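Local atomic coordinates of carbohydrate deacetylase Agd3 (Neosartorya fumigata, PDB entry 6NWZ), a protein that probably removes acetyl groups from the N-acetylated sugars of the exopolysaccharide galactosaminogalactan and is required for biofilm formation by Aspergillus fumigatus. Residues N279-W284 against D381-I386; P286-K291 against A572-I577; T494-N499 against G518-L523; T576-F581 against W587-I592. All blocks are in the same frame, centred on the assembly; numbering follows the deposited sequence.

Interaction 1 of 4, residues N279-W284 against D381-I386; sequences NGISAW and DAFGHI
The F383 ring turns its edge to helix 275-289, with S282 OG lying in the ring plane and I281 CG2 close to it. The serine oxygen stands 3.4 Å from F383 CE1 and 3.5 Å from F383 CZ, so a polar atom faces the weakly positive C-H rim, which accepts it more readily than the pi cloud would. The hydroxyl is not left to this contact: with chi1 at -61°, OG lies beside its own backbone N and bonds to M278 O, one turn earlier. A small hydroxyl side chain fits here because it folds back on its helix and leaves room for the ring. I281 meets the same rim further round, CG2 being 4.0 Å from F383 CE2, and the two side chains cross at about a right angle. The other branch of the isoleucine leads off toward Q571 of helix 569-584 and N552. W374 packs edge-to-face with F383, and W373 touches both S282 and F383. F383 leads into the strand that holds G384, which bonds to V300 and V302 of the neighbouring parallel strand 300-304. The contact thereby sets helix 275-289 against the chain around F383 and the strand it leads into, beside helix 369-375.

Interaction 2 of 4, residues P286-K291 against A572-I577; sequences PTINAK and AWVETI
K291 NZ and E575 OE1 form a salt bridge of 2.8 Å that ties K291, in the chain following the helical turn of I288, to helix 569-584; beside it I288 and V574 make a helix-helix contact within the deacetylase domain. The ammonium approaches the syn side of the carboxylate, though 31° out of its plane. Lysine suits the partly exposed position because its chain, extended beyond CG, carries the charge across to a buried partner. The glutamate chain is instead bent at chi2 (-75°), which brings its head round to the facing segment. Two further donors hold that head: Q579 NE2 shares OE1 with the lysine, and W284 NE1 bonds to OE2. Both oxygens of a buried acid are thus satisfied, and the nearby positive charge would favour its ionised form. Outward from the polar group comes I288, whose CD1 lies over the face of the E575 carboxylate, on the face away from the lysine and nearly equidistant from the oxygens, 3.4 Å from E575 OE2 and 3.5 Å from E575 OE1. Further along the same side chain a branched residue meets another, with I288 CG1 4.1 Å from V574 CG1.

Interaction 3 of 4, residues T494-N499 against G518-L523; sequences TRIYYN and GSFDDL
The first turn of helix 520-536 packs through F520 and L523 against R495 and I496, in the loop that follows strand 487-492. A capping box starts the helix: S519 N gives a 2.8 Å hydrogen bond to D522 OD2, on its anti lone pair, and S519 OG accepts a weak bond from D521 N. Serine and aspartate suit these places because the serine accepts weakly from a first-turn amide and the aspartate answers from the first turn to the N-cap amide. With CG anti to the backbone N (chi1 -180°), L523 extends to the loop, where its CD1 lies 3.8 Å from R495 CB; the two side chains lie alongside, pointing opposite ways. The other methyl, L523 CD2, is 3.9 Å from I496 CD1. I496 CD1 also lies in the plane of the F520 ring, 3.9 Å from F520 CE1, so it meets C-H edge and not ring face. Arginine plays two parts here. Its aliphatic base packs on leucine, whereas NH1 travels on to a salt bridge with E527, one turn further along the helix. The R495 side chain is about 5 Å from that of the zinc ligand D530, and pairing with E527 would partly offset the positive charge of R495 close to that metal site.

Interaction 4 of 4, residues T576-F581 against W587-I592; sequences TIVQEF and WPLVTI
F581, the residue with most surface buried here, receives L589 on one face and the W587 carbonyl oxygen at its edge. L589 CD2 makes a CH-pi contact, 3.6 Å from the centroid of the F581 ring and 17° off its normal. Leucine suits this place because its forked end can lay one methyl on the ring and still reach further: CD1 continues toward the helix and lies 4.2 Å from V578 CG1. Phenylalanine gets to its partners because CG stands anti to the backbone N (chi1 -179°), swinging the ring away from the helix axis. All this happens where the chain leaves helix 569-584, turns, and comes back as an extended segment that crosses steeply beside the helix, its order reversed so that W587 faces F581 and L589 faces V578. W587 uses two different parts. Its carbonyl oxygen, W587 O, lies in the plane of the F581 ring, 3.5 Å from F581 CE2, against the faintly positive C-H rim; N293 ND2 hydrogen-bonds to the same oxygen. The two side chains cross at about a right angle, and CE3 of the W587 indole comes within 3.9 Å of F581 CZ. A large ring with a polar N-H fits, since the remainder of the indole points elsewhere: NE1 bonds to A156 O, and R246 makes a cation-pi contact with the ring. The L589 backbone is itself fixed, its N bonding to S296 OG, with a further backbone bond to S297.

From the N terminus, helix 275-289 supplies the first segment of interaction 1 and then of interaction 2. Interaction 1 closes first, at 381-386, across a loop of 96 residues; interaction 2 closes only at 572-577, after 280 residues, so the two cross. Interaction 3 closes a short loop of 18 residues and is nested inside that larger one. Interaction 4 opens on T576 and I577, where interaction 2 ends, and closes after five residues. Helix 569-584 is the common element: V574 packs on W284 of interaction 1, A572 on F520 of interaction 3, and V578 on I288. Helices 275-289, 520-536 and 569-584, strand 384-387, loop 494-499 and the return loop 587-592 are thereby joined.

Interaction 1 of 4, residues N279-W284 against D381-I386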
loop_
_atom_site.group_PDB
_atom_site.type_symbol
_atom_site.label_atom_id
_atom_site.label_comp_id
_atom_site.label_asym_id
_atom_site.label_seq_id
_atom_site.Cartn_x
_atom_site.Cartn_y
_atom_site.Cartn_z
ATOM N N ASN A 279 -8.827 24.417 11.998
ATOM C CA ASN A 279 -7.960 24.574 13.164
ATOM C C ASN A 279 -7.928 23.302 13.999
ATOM O O ASN A 279 -6.892 22.960 14.583
ATOM C CB ASN A 279 -8.417 25.761 14.010
ATOM C CG ASN A 279 -7.901 27.082 13.481
ATOM O OD1 ASN A 279 -6.814 27.148 12.905
ATOM N ND2 ASN A 279 -8.681 28.144 13.665
ATOM N N GLY A 280 -9.053 22.586 14.069
ATOM C CA GLY A 280 -9.060 21.311 14.764
ATOM C C GLY A 280 -8.198 20.271 14.075
ATOM O O GLY A 280 -7.468 19.520 14.732
ATOM N N ILE A 281 -8.258 20.219 12.745
ATOM C CA ILE A 281 -7.431 19.274 12.006
ATOM C C ILE A 281 -5.953 19.616 12.162
ATOM O O ILE A 281 -5.113 18.725 12.336
ATOM C CB ILE A 281 -7.853 19.242 10.526
ATOM C CG1 ILE A 281 -9.349 18.932 10.405
ATOM C CG2 ILE A 281 -7.012 18.235 9.760
ATOM C CD1 ILE A 281 -9.729 17.541 10.864
ATOM N N SER A 282 -5.611 20.906 12.109
ATOM C CA SER A 282 -4.214 21.311 12.243
ATOM C C SER A 282 -3.654 20.902 13.597
ATOM O O SER A 282 -2.556 20.340 13.685
ATOM C CB SER A 282 -4.079 22.820 12.049
ATOM O OG SER A 282 -4.510 23.213 10.761
ATOM N N ALA A 283 -4.399 21.181 14.669
ATOM C CA ALA A 283 -3.929 20.837 16.004
ATOM C C ALA A 283 -3.787 19.332 16.175
ATOM O O ALA A 283 -2.989 18.871 16.999
ATOM C CB ALA A 283 -4.883 21.404 17.052
ATOM N N TRP A 284 -4.532 18.555 15.391
ATOM C CA TRP A 284 -4.550 17.108 15.535
ATOM C C TRP A 284 -3.418 16.423 14.780
ATOM O O TRP A 284 -3.067 15.288 15.120
ATOM C CB TRP A 284 -5.909 16.571 15.074
ATOM C CG TRP A 284 -5.966 15.096 14.851
ATOM C CD1 TRP A 284 -6.193 14.130 15.787
ATOM C CD2 TRP A 284 -5.813 14.416 13.600
ATOM N NE1 TRP A 284 -6.183 12.886 15.196
ATOM C CE2 TRP A 284 -5.951 13.036 13.854
ATOM C CE3 TRP A 284 -5.567 14.840 12.291
ATOM C CZ2 TRP A 284 -5.853 12.081 12.848
ATOM C CZ3 TRP A 284 -5.470 13.891 11.295
ATOM C CH2 TRP A 284 -5.613 12.526 11.578
ATOM N N ASP A 381 1.753 25.489 4.932
ATOM C CA ASP A 381 2.940 24.645 4.922
ATOM C C ASP A 381 2.814 23.424 5.822
ATOM O O ASP A 381 3.734 22.600 5.855
ATOM C CB ASP A 381 4.166 25.471 5.314
ATOM C CG ASP A 381 4.511 26.529 4.277
ATOM O OD1 ASP A 381 4.276 26.290 3.072
ATOM O OD2 ASP A 381 5.025 27.600 4.668
ATOM N N ALA A 382 1.707 23.273 6.541
ATOM C CA ALA A 382 1.489 22.070 7.328
ATOM C C ALA A 382 0.752 20.981 6.556
ATOM O O ALA A 382 0.656 19.851 7.047
ATOM C CB ALA A 382 0.715 22.414 8.604
ATOM N N PHE A 383 0.248 21.286 5.362
ATOM C CA PHE A 383 -0.531 20.345 4.572
ATOM C C PHE A 383 0.085 20.185 3.186
ATOM O O PHE A 383 0.895 21.003 2.741
ATOM C CB PHE A 383 -1.992 20.810 4.436
ATOM C CG PHE A 383 -2.750 20.841 5.738
ATOM C CD1 PHE A 383 -2.517 21.838 6.673
ATOM C CD2 PHE A 383 -3.706 19.879 6.019
ATOM C CE1 PHE A 383 -3.215 21.870 7.864
ATOM C CE2 PHE A 383 -4.409 19.906 7.208
ATOM C CZ PHE A 383 -4.164 20.900 8.130
ATOM N N GLY A 384 -0.317 19.109 2.501
ATOM C CA GLY A 384 -0.014 18.963 1.094
ATOM C C GLY A 384 -1.080 19.604 0.217
ATOM O O GLY A 384 -2.229 19.776 0.620
ATOM N N HIS A 385 -0.690 19.962 -1.004
ATOM C CA HIS A 385 -1.586 20.688 -1.891
ATOM C C HIS A 385 -1.460 20.165 -3.314
ATOM O O HIS A 385 -0.353 19.922 -3.803
ATOM C CB HIS A 385 -1.295 22.192 -1.840
ATOM C CG HIS A 385 -1.314 22.746 -0.450
ATOM N ND1 HIS A 385 -2.464 23.213 0.150
ATOM C CD2 HIS A 385 -0.332 22.866 0.474
ATOM C CE1 HIS A 385 -2.185 23.617 1.377
ATOM N NE2 HIS A 385 -0.897 23.419 1.598
ATOM N N ILE A 386 -2.608 19.997 -3.971
ATOM C CA ILE A 386 -2.655 19.531 -5.351
ATOM C C ILE A 386 -3.949 20.043 -5.967
ATOM O O ILE A 386 -4.910 20.359 -5.260
ATOM C CB ILE A 386 -2.554 17.985 -5.426
ATOM C CG1 ILE A 386 -2.279 17.528 -6.862
ATOM C CG2 ILE A 386 -3.807 17.347 -4.843
ATOM C CD1 ILE A 386 -2.371 16.035 -7.045
#

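Interaction 2 of 4, residues P286-K291 against A572-I577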
loop_
_atom_site.group_PDB
_atom_site.type_symbol
_atom_site.label_atom_id
_atom_site.label_comp_id
_atom_site.label_asym_id
_atom_site.label_seq_id
_atom_site.Cartn_x
_atom_site.Cartn_y
_atom_site.Cartn_z
ATOM N N PRO A 286 0.002 17.029 14.664
ATOM C CA PRO A 286 1.093 16.614 15.562
ATOM C C PRO A 286 0.672 15.569 16.579
ATOM O O PRO A 286 1.502 14.751 16.998
ATOM C CB PRO A 286 1.517 17.926 16.240
ATOM C CG PRO A 286 0.378 18.858 16.040
ATOM C CD PRO A 286 -0.220 18.484 14.728
ATOM N N THR A 287 -0.603 15.560 16.975
ATOM C CA THR A 287 -1.076 14.573 17.941
ATOM C C THR A 287 -0.975 13.159 17.380
ATOM O O THR A 287 -0.483 12.245 18.054
ATOM C CB THR A 287 -2.518 14.884 18.339
ATOM O OG1 THR A 287 -2.576 16.180 18.949
ATOM C CG2 THR A 287 -3.040 13.835 19.307
ATOM N N ILE A 288 -1.448 12.957 16.148
ATOM C CA ILE A 288 -1.404 11.626 15.550
ATOM C C ILE A 288 0.021 11.266 15.143
ATOM O O ILE A 288 0.392 10.086 15.134
ATOM C CB ILE A 288 -2.390 11.536 14.365
ATOM C CG1 ILE A 288 -2.570 10.085 13.912
ATOM C CG2 ILE A 288 -1.934 12.404 13.197
ATOM C CD1 ILE A 288 -3.193 9.191 14.954
ATOM N N ASN A 289 0.850 12.266 14.825
ATOM C CA ASN A 289 2.251 11.987 14.523
ATOM C C ASN A 289 2.968 11.385 15.724
ATOM O O ASN A 289 3.740 10.432 15.581
ATOM C CB ASN A 289 2.958 13.260 14.057
ATOM C CG ASN A 289 2.854 13.467 12.557
ATOM O OD1 ASN A 289 3.719 13.033 11.795
ATOM N ND2 ASN A 289 1.785 14.126 12.124
ATOM N N ALA A 290 2.717 11.921 16.919
ATOM C CA ALA A 290 3.344 11.396 18.125
ATOM C C ALA A 290 2.822 10.018 18.522
ATOM O O ALA A 290 3.343 9.431 19.475
ATOM C CB ALA A 290 3.150 12.375 19.283
ATOM N N LYS A 291 1.806 9.496 17.837
ATOM C CA LYS A 291 1.342 8.136 18.080
ATOM C C LYS A 291 2.047 7.109 17.206
ATOM O O LYS A 291 1.858 5.906 17.410
ATOM C CB LYS A 291 -0.170 8.036 17.844
ATOM C CG LYS A 291 -0.999 8.891 18.779
ATOM C CD LYS A 291 -2.476 8.561 18.654
ATOM C CE LYS A 291 -3.285 9.351 19.669
ATOM N NZ LYS A 291 -4.728 8.986 19.655
ATOM N N ALA A 572 -11.309 9.852 12.837
ATOM C CA ALA A 572 -11.618 8.554 13.431
ATOM C C ALA A 572 -11.080 7.408 12.588
ATOM O O ALA A 572 -10.683 6.369 13.130
ATOM C CB ALA A 572 -13.128 8.402 13.619
ATOM N N TRP A 573 -11.065 7.572 11.266
ATOM C CA TRP A 573 -10.506 6.538 10.405
ATOM C C TRP A 573 -8.993 6.466 10.566
ATOM O O TRP A 573 -8.429 5.380 10.751
ATOM C CB TRP A 573 -10.895 6.806 8.948
ATOM C CG TRP A 573 -10.426 5.751 7.975
ATOM C CD1 TRP A 573 -11.127 4.658 7.551
ATOM C CD2 TRP A 573 -9.157 5.695 7.307
ATOM N NE1 TRP A 573 -10.376 3.926 6.665
ATOM C CE2 TRP A 573 -9.162 4.541 6.497
ATOM C CE3 TRP A 573 -8.018 6.507 7.316
ATOM C CZ2 TRP A 573 -8.073 4.179 5.704
ATOM C CZ3 TRP A 573 -6.938 6.147 6.524
ATOM C CH2 TRP A 573 -6.973 4.991 5.731
ATOM N N VAL A 574 -8.321 7.618 10.520
ATOM C CA VAL A 574 -6.868 7.642 10.660
ATOM C C VAL A 574 -6.457 7.130 12.037
ATOM O O VAL A 574 -5.507 6.350 12.164
ATOM C CB VAL A 574 -6.331 9.060 10.386
ATOM C CG1 VAL A 574 -4.819 9.122 10.593
ATOM C CG2 VAL A 574 -6.696 9.493 8.972
ATOM N N GLU A 575 -7.167 7.546 13.087
ATOM C CA GLU A 575 -6.874 7.035 14.423
ATOM C C GLU A 575 -6.982 5.515 14.463
ATOM O O GLU A 575 -6.122 4.834 15.035
ATOM C CB GLU A 575 -7.812 7.669 15.453
ATOM C CG GLU A 575 -7.518 9.134 15.742
ATOM C CD GLU A 575 -6.290 9.329 16.612
ATOM O OE1 GLU A 575 -5.782 8.328 17.158
ATOM O OE2 GLU A 575 -5.835 10.484 16.754
ATOM N N THR A 576 -8.031 4.962 13.853
ATOM C CA THR A 576 -8.199 3.513 13.842
ATOM C C THR A 576 -7.056 2.835 13.100
ATOM O O THR A 576 -6.499 1.836 13.571
ATOM C CB THR A 576 -9.542 3.155 13.208
ATOM O OG1 THR A 576 -10.602 3.649 14.036
ATOM C CG2 THR A 576 -9.678 1.644 13.024
ATOM N N ILE A 577 -6.676 3.384 11.947
ATOM C CA ILE A 577 -5.681 2.733 11.104
ATOM C C ILE A 577 -4.289 2.855 11.717
ATOM O O ILE A 577 -3.540 1.873 11.784
ATOM C CB ILE A 577 -5.748 3.319 9.681
ATOM C CG1 ILE A 577 -6.683 2.480 8.807
ATOM C CG2 ILE A 577 -4.370 3.420 9.052
ATOM C CD1 ILE A 577 -8.113 2.389 9.316
#

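Interaction 3 of 4, residues T494-N499 against G518-L523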
loop_
_atom_site.group_PDB
_atom_site.type_symbol
_atom_site.label_atom_id
_atom_site.label_comp_id
_atom_site.label_asym_id
_atom_site.label_seq_id
_atom_site.Cartn_x
_atom_site.Cartn_y
_atom_site.Cartn_z
ATOM N N THR A 494 -12.797 4.298 0.684
ATOM C CA THR A 494 -13.170 3.883 2.027
ATOM C C THR A 494 -14.671 4.048 2.207
ATOM O O THR A 494 -15.353 4.682 1.396
ATOM C CB THR A 494 -12.419 4.694 3.092
ATOM O OG1 THR A 494 -12.811 6.070 3.003
ATOM C CG2 THR A 494 -10.920 4.594 2.873
ATOM N N ARG A 495 -15.183 3.468 3.292
ATOM C CA ARG A 495 -16.577 3.642 3.684
ATOM C C ARG A 495 -16.840 4.993 4.338
ATOM O O ARG A 495 -17.972 5.249 4.768
ATOM C CB ARG A 495 -17.001 2.506 4.619
ATOM C CG ARG A 495 -17.059 1.155 3.925
ATOM C CD ARG A 495 -17.008 0.002 4.909
ATOM N NE ARG A 495 -16.914 -1.284 4.222
ATOM C CZ ARG A 495 -15.771 -1.840 3.830
ATOM N NH1 ARG A 495 -14.617 -1.228 4.060
ATOM N NH2 ARG A 495 -15.782 -3.012 3.210
ATOM N N ILE A 496 -15.824 5.850 4.439
ATOM C CA ILE A 496 -16.023 7.253 4.777
ATOM C C ILE A 496 -16.396 7.961 3.481
ATOM O O ILE A 496 -15.521 8.360 2.704
ATOM C CB ILE A 496 -14.768 7.868 5.422
ATOM C CG1 ILE A 496 -14.270 6.987 6.571
ATOM C CG2 ILE A 496 -15.056 9.271 5.917
ATOM C CD1 ILE A 496 -15.284 6.784 7.677
ATOM N N TYR A 497 -17.695 8.105 3.234
ATOM C CA TYR A 497 -18.179 8.459 1.908
ATOM C C TYR A 497 -18.047 9.957 1.637
ATOM O O TYR A 497 -17.983 10.786 2.550
ATOM C CB TYR A 497 -19.629 8.009 1.740
ATOM C CG TYR A 497 -19.803 6.508 1.832
ATOM C CD1 TYR A 497 -19.313 5.672 0.834
ATOM C CD2 TYR A 497 -20.443 5.926 2.919
ATOM C CE1 TYR A 497 -19.462 4.298 0.909
ATOM C CE2 TYR A 497 -20.598 4.549 3.004
ATOM C CZ TYR A 497 -20.105 3.741 1.994
ATOM O OH TYR A 497 -20.248 2.372 2.060
ATOM N N TYR A 498 -18.029 10.293 0.345
ATOM C CA TYR A 498 -17.681 11.643 -0.088
ATOM C C TYR A 498 -18.710 12.677 0.347
ATOM O O TYR A 498 -18.378 13.861 0.476
ATOM C CB TYR A 498 -17.539 11.681 -1.608
ATOM C CG TYR A 498 -18.849 11.884 -2.343
ATOM C CD1 TYR A 498 -19.747 10.835 -2.513
ATOM C CD2 TYR A 498 -19.192 13.129 -2.861
ATOM C CE1 TYR A 498 -20.948 11.019 -3.187
ATOM C CE2 TYR A 498 -20.389 13.322 -3.534
ATOM C CZ TYR A 498 -21.262 12.265 -3.694
ATOM O OH TYR A 498 -22.451 12.455 -4.363
ATOM N N ASN A 499 -19.959 12.266 0.542
ATOM C CA ASN A 499 -21.055 13.182 0.826
ATOM C C ASN A 499 -21.549 13.025 2.259
ATOM O O ASN A 499 -22.742 13.162 2.542
ATOM C CB ASN A 499 -22.196 12.979 -0.167
ATOM C CG ASN A 499 -22.699 11.545 -0.200
ATOM O OD1 ASN A 499 -22.000 10.619 0.209
ATOM N ND2 ASN A 499 -23.919 11.355 -0.696
ATOM N N GLY A 518 -24.469 -2.302 11.540
ATOM C CA GLY A 518 -23.836 -2.046 12.811
ATOM C C GLY A 518 -23.678 -0.563 13.047
ATOM O O GLY A 518 -24.339 0.264 12.408
ATOM N N SER A 519 -22.789 -0.230 13.976
ATOM C CA SER A 519 -22.522 1.145 14.356
ATOM C C SER A 519 -21.323 1.683 13.580
ATOM O O SER A 519 -20.814 1.049 12.650
ATOM C CB SER A 519 -22.283 1.235 15.861
ATOM O OG SER A 519 -21.084 0.568 16.207
ATOM N N PHE A 520 -20.859 2.871 13.970
ATOM C CA PHE A 520 -19.678 3.445 13.337
ATOM C C PHE A 520 -18.422 2.669 13.710
ATOM O O PHE A 520 -17.490 2.578 12.903
ATOM C CB PHE A 520 -19.558 4.922 13.719
ATOM C CG PHE A 520 -18.472 5.664 12.991
ATOM C CD1 PHE A 520 -18.363 5.589 11.611
ATOM C CD2 PHE A 520 -17.573 6.462 13.687
ATOM C CE1 PHE A 520 -17.363 6.283 10.939
ATOM C CE2 PHE A 520 -16.574 7.159 13.024
ATOM C CZ PHE A 520 -16.470 7.069 11.647
ATOM N N ASP A 521 -18.383 2.088 14.914
ATOM C CA ASP A 521 -17.245 1.253 15.291
ATOM C C ASP A 521 -17.188 -0.010 14.444
ATOM O O ASP A 521 -16.100 -0.474 14.083
ATOM C CB ASP A 521 -17.314 0.895 16.776
ATOM C CG ASP A 521 -16.927 2.055 17.682
ATOM O OD1 ASP A 521 -16.232 2.982 17.213
ATOM O OD2 ASP A 521 -17.312 2.032 18.869
ATOM N N ASP A 522 -18.349 -0.582 14.123
ATOM C CA ASP A 522 -18.387 -1.714 13.207
ATOM C C ASP A 522 -17.814 -1.338 11.846
ATOM O O ASP A 522 -17.049 -2.108 11.252
ATOM C CB ASP A 522 -19.820 -2.223 13.073
ATOM C CG ASP A 522 -20.330 -2.845 14.355
ATOM O OD1 ASP A 522 -19.602 -3.679 14.929
ATOM O OD2 ASP A 522 -21.441 -2.493 14.801
ATOM N N LEU A 523 -18.165 -0.151 11.340
ATOM C CA LEU A 523 -17.610 0.309 10.070
ATOM C C LEU A 523 -16.106 0.512 10.177
ATOM O O LEU A 523 -15.353 0.128 9.274
ATOM C CB LEU A 523 -18.306 1.603 9.634
ATOM C CG LEU A 523 -17.901 2.281 8.318
ATOM C CD1 LEU A 523 -19.090 3.034 7.746
ATOM C CD2 LEU A 523 -16.721 3.233 8.497
#

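Interaction 4 of 4, residues T576-F581 against W587-I592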
loop_
_atom_site.group_PDB
_atom_site.type_symbol
_atom_site.label_atom_id
_atom_site.label_comp_id
_atom_site.label_asym_id
_atom_site.label_seq_id
_atom_site.Cartn_x
_atom_site.Cartn_y
_atom_site.Cartn_z
ATOM N N THR A 576 -8.031 4.962 13.853
ATOM C CA THR A 576 -8.199 3.513 13.842
ATOM C C THR A 576 -7.056 2.835 13.100
ATOM O O THR A 576 -6.499 1.836 13.571
ATOM C CB THR A 576 -9.542 3.155 13.208
ATOM O OG1 THR A 576 -10.602 3.649 14.036
ATOM C CG2 THR A 576 -9.678 1.644 13.024
ATOM N N ILE A 577 -6.676 3.384 11.947
ATOM C CA ILE A 577 -5.681 2.733 11.104
ATOM C C ILE A 577 -4.289 2.855 11.717
ATOM O O ILE A 577 -3.540 1.873 11.784
ATOM C CB ILE A 577 -5.748 3.319 9.681
ATOM C CG1 ILE A 577 -6.683 2.480 8.807
ATOM C CG2 ILE A 577 -4.370 3.420 9.052
ATOM C CD1 ILE A 577 -8.113 2.389 9.316
ATOM N N VAL A 578 -3.933 4.049 12.201
ATOM C CA VAL A 578 -2.588 4.274 12.725
ATOM C C VAL A 578 -2.354 3.460 13.991
ATOM O O VAL A 578 -1.295 2.844 14.163
ATOM C CB VAL A 578 -2.355 5.773 12.976
ATOM C CG1 VAL A 578 -1.053 5.979 13.737
ATOM C CG2 VAL A 578 -2.345 6.547 11.658
ATOM N N GLN A 579 -3.329 3.449 14.900
ATOM C CA GLN A 579 -3.148 2.734 16.158
ATOM C C GLN A 579 -3.012 1.232 15.937
ATOM O O GLN A 579 -2.226 0.568 16.624
ATOM C CB GLN A 579 -4.305 3.042 17.106
ATOM C CG GLN A 579 -4.340 4.495 17.556
ATOM C CD GLN A 579 -5.443 4.775 18.551
ATOM O OE1 GLN A 579 -5.767 3.935 19.391
ATOM N NE2 GLN A 579 -6.032 5.961 18.461
ATOM N N GLU A 580 -3.758 0.676 14.983
ATOM C CA GLU A 580 -3.638 -0.752 14.713
ATOM C C GLU A 580 -2.301 -1.077 14.061
ATOM O O GLU A 580 -1.659 -2.075 14.410
ATOM C CB GLU A 580 -4.789 -1.222 13.829
ATOM C CG GLU A 580 -4.786 -2.722 13.597
ATOM C CD GLU A 580 -5.103 -3.516 14.853
ATOM O OE1 GLU A 580 -5.542 -2.920 15.863
ATOM O OE2 GLU A 580 -4.918 -4.747 14.826
ATOM N N PHE A 581 -1.875 -0.255 13.102
ATOM C CA PHE A 581 -0.570 -0.452 12.481
ATOM C C PHE A 581 0.539 -0.450 13.526
ATOM O O PHE A 581 1.431 -1.308 13.503
ATOM C CB PHE A 581 -0.343 0.636 11.430
ATOM C CG PHE A 581 0.968 0.536 10.704
ATOM C CD1 PHE A 581 1.081 -0.229 9.555
ATOM C CD2 PHE A 581 2.079 1.237 11.153
ATOM C CE1 PHE A 581 2.288 -0.312 8.875
ATOM C CE2 PHE A 581 3.287 1.157 10.482
ATOM C CZ PHE A 581 3.388 0.382 9.339
ATOM N N TRP A 587 7.338 -0.299 12.276
ATOM C CA TRP A 587 7.808 0.396 11.093
ATOM C C TRP A 587 7.367 1.858 11.113
ATOM O O TRP A 587 6.370 2.213 11.748
ATOM C CB TRP A 587 7.273 -0.273 9.830
ATOM C CG TRP A 587 7.471 -1.755 9.770
ATOM C CD1 TRP A 587 8.370 -2.502 10.478
ATOM C CD2 TRP A 587 6.742 -2.674 8.951
ATOM N NE1 TRP A 587 8.243 -3.830 10.148
ATOM C CE2 TRP A 587 7.249 -3.961 9.211
ATOM C CE3 TRP A 587 5.707 -2.532 8.023
ATOM C CZ2 TRP A 587 6.756 -5.097 8.577
ATOM C CZ3 TRP A 587 5.220 -3.660 7.395
ATOM C CH2 TRP A 587 5.745 -4.925 7.674
ATOM N N PRO A 588 8.096 2.725 10.420
ATOM C CA PRO A 588 7.634 4.104 10.252
ATOM C C PRO A 588 6.453 4.181 9.296
ATOM O O PRO A 588 6.233 3.305 8.454
ATOM C CB PRO A 588 8.859 4.826 9.673
ATOM C CG PRO A 588 10.022 3.926 9.968
ATOM C CD PRO A 588 9.468 2.537 9.928
ATOM N N LEU A 589 5.675 5.248 9.453
ATOM C CA LEU A 589 4.671 5.652 8.478
ATOM C C LEU A 589 5.140 6.963 7.866
ATOM O O LEU A 589 5.311 7.957 8.580
ATOM C CB LEU A 589 3.294 5.820 9.118
ATOM C CG LEU A 589 2.569 4.559 9.591
ATOM C CD1 LEU A 589 1.364 4.922 10.442
ATOM C CD2 LEU A 589 2.141 3.718 8.406
ATOM N N VAL A 590 5.360 6.965 6.555
ATOM C CA VAL A 590 5.908 8.124 5.865
ATOM C C VAL A 590 4.892 8.607 4.841
ATOM O O VAL A 590 4.494 7.848 3.949
ATOM C CB VAL A 590 7.250 7.805 5.195
ATOM C CG1 VAL A 590 7.774 9.033 4.507
ATOM C CG2 VAL A 590 8.242 7.311 6.232
ATOM N N THR A 591 4.468 9.862 4.977
ATOM C CA THR A 591 3.610 10.507 3.992
ATOM C C THR A 591 4.483 11.239 2.980
ATOM O O THR A 591 5.432 11.935 3.360
ATOM C CB THR A 591 2.639 11.489 4.658
ATOM O OG1 THR A 591 1.771 10.788 5.554
ATOM C CG2 THR A 591 1.795 12.206 3.617
ATOM N N ILE A 592 4.176 11.062 1.694
ATOM C CA ILE A 592 4.848 11.781 0.623
ATOM C C ILE A 592 3.790 12.449 -0.243
ATOM O O ILE A 592 2.630 12.034 -0.277
ATOM C CB ILE A 592 5.754 10.865 -0.227
ATOM C CG1 ILE A 592 4.944 9.729 -0.852
ATOM C CG2 ILE A 592 6.858 10.287 0.623
ATOM C CD1 ILE A 592 5.794 8.725 -1.597
#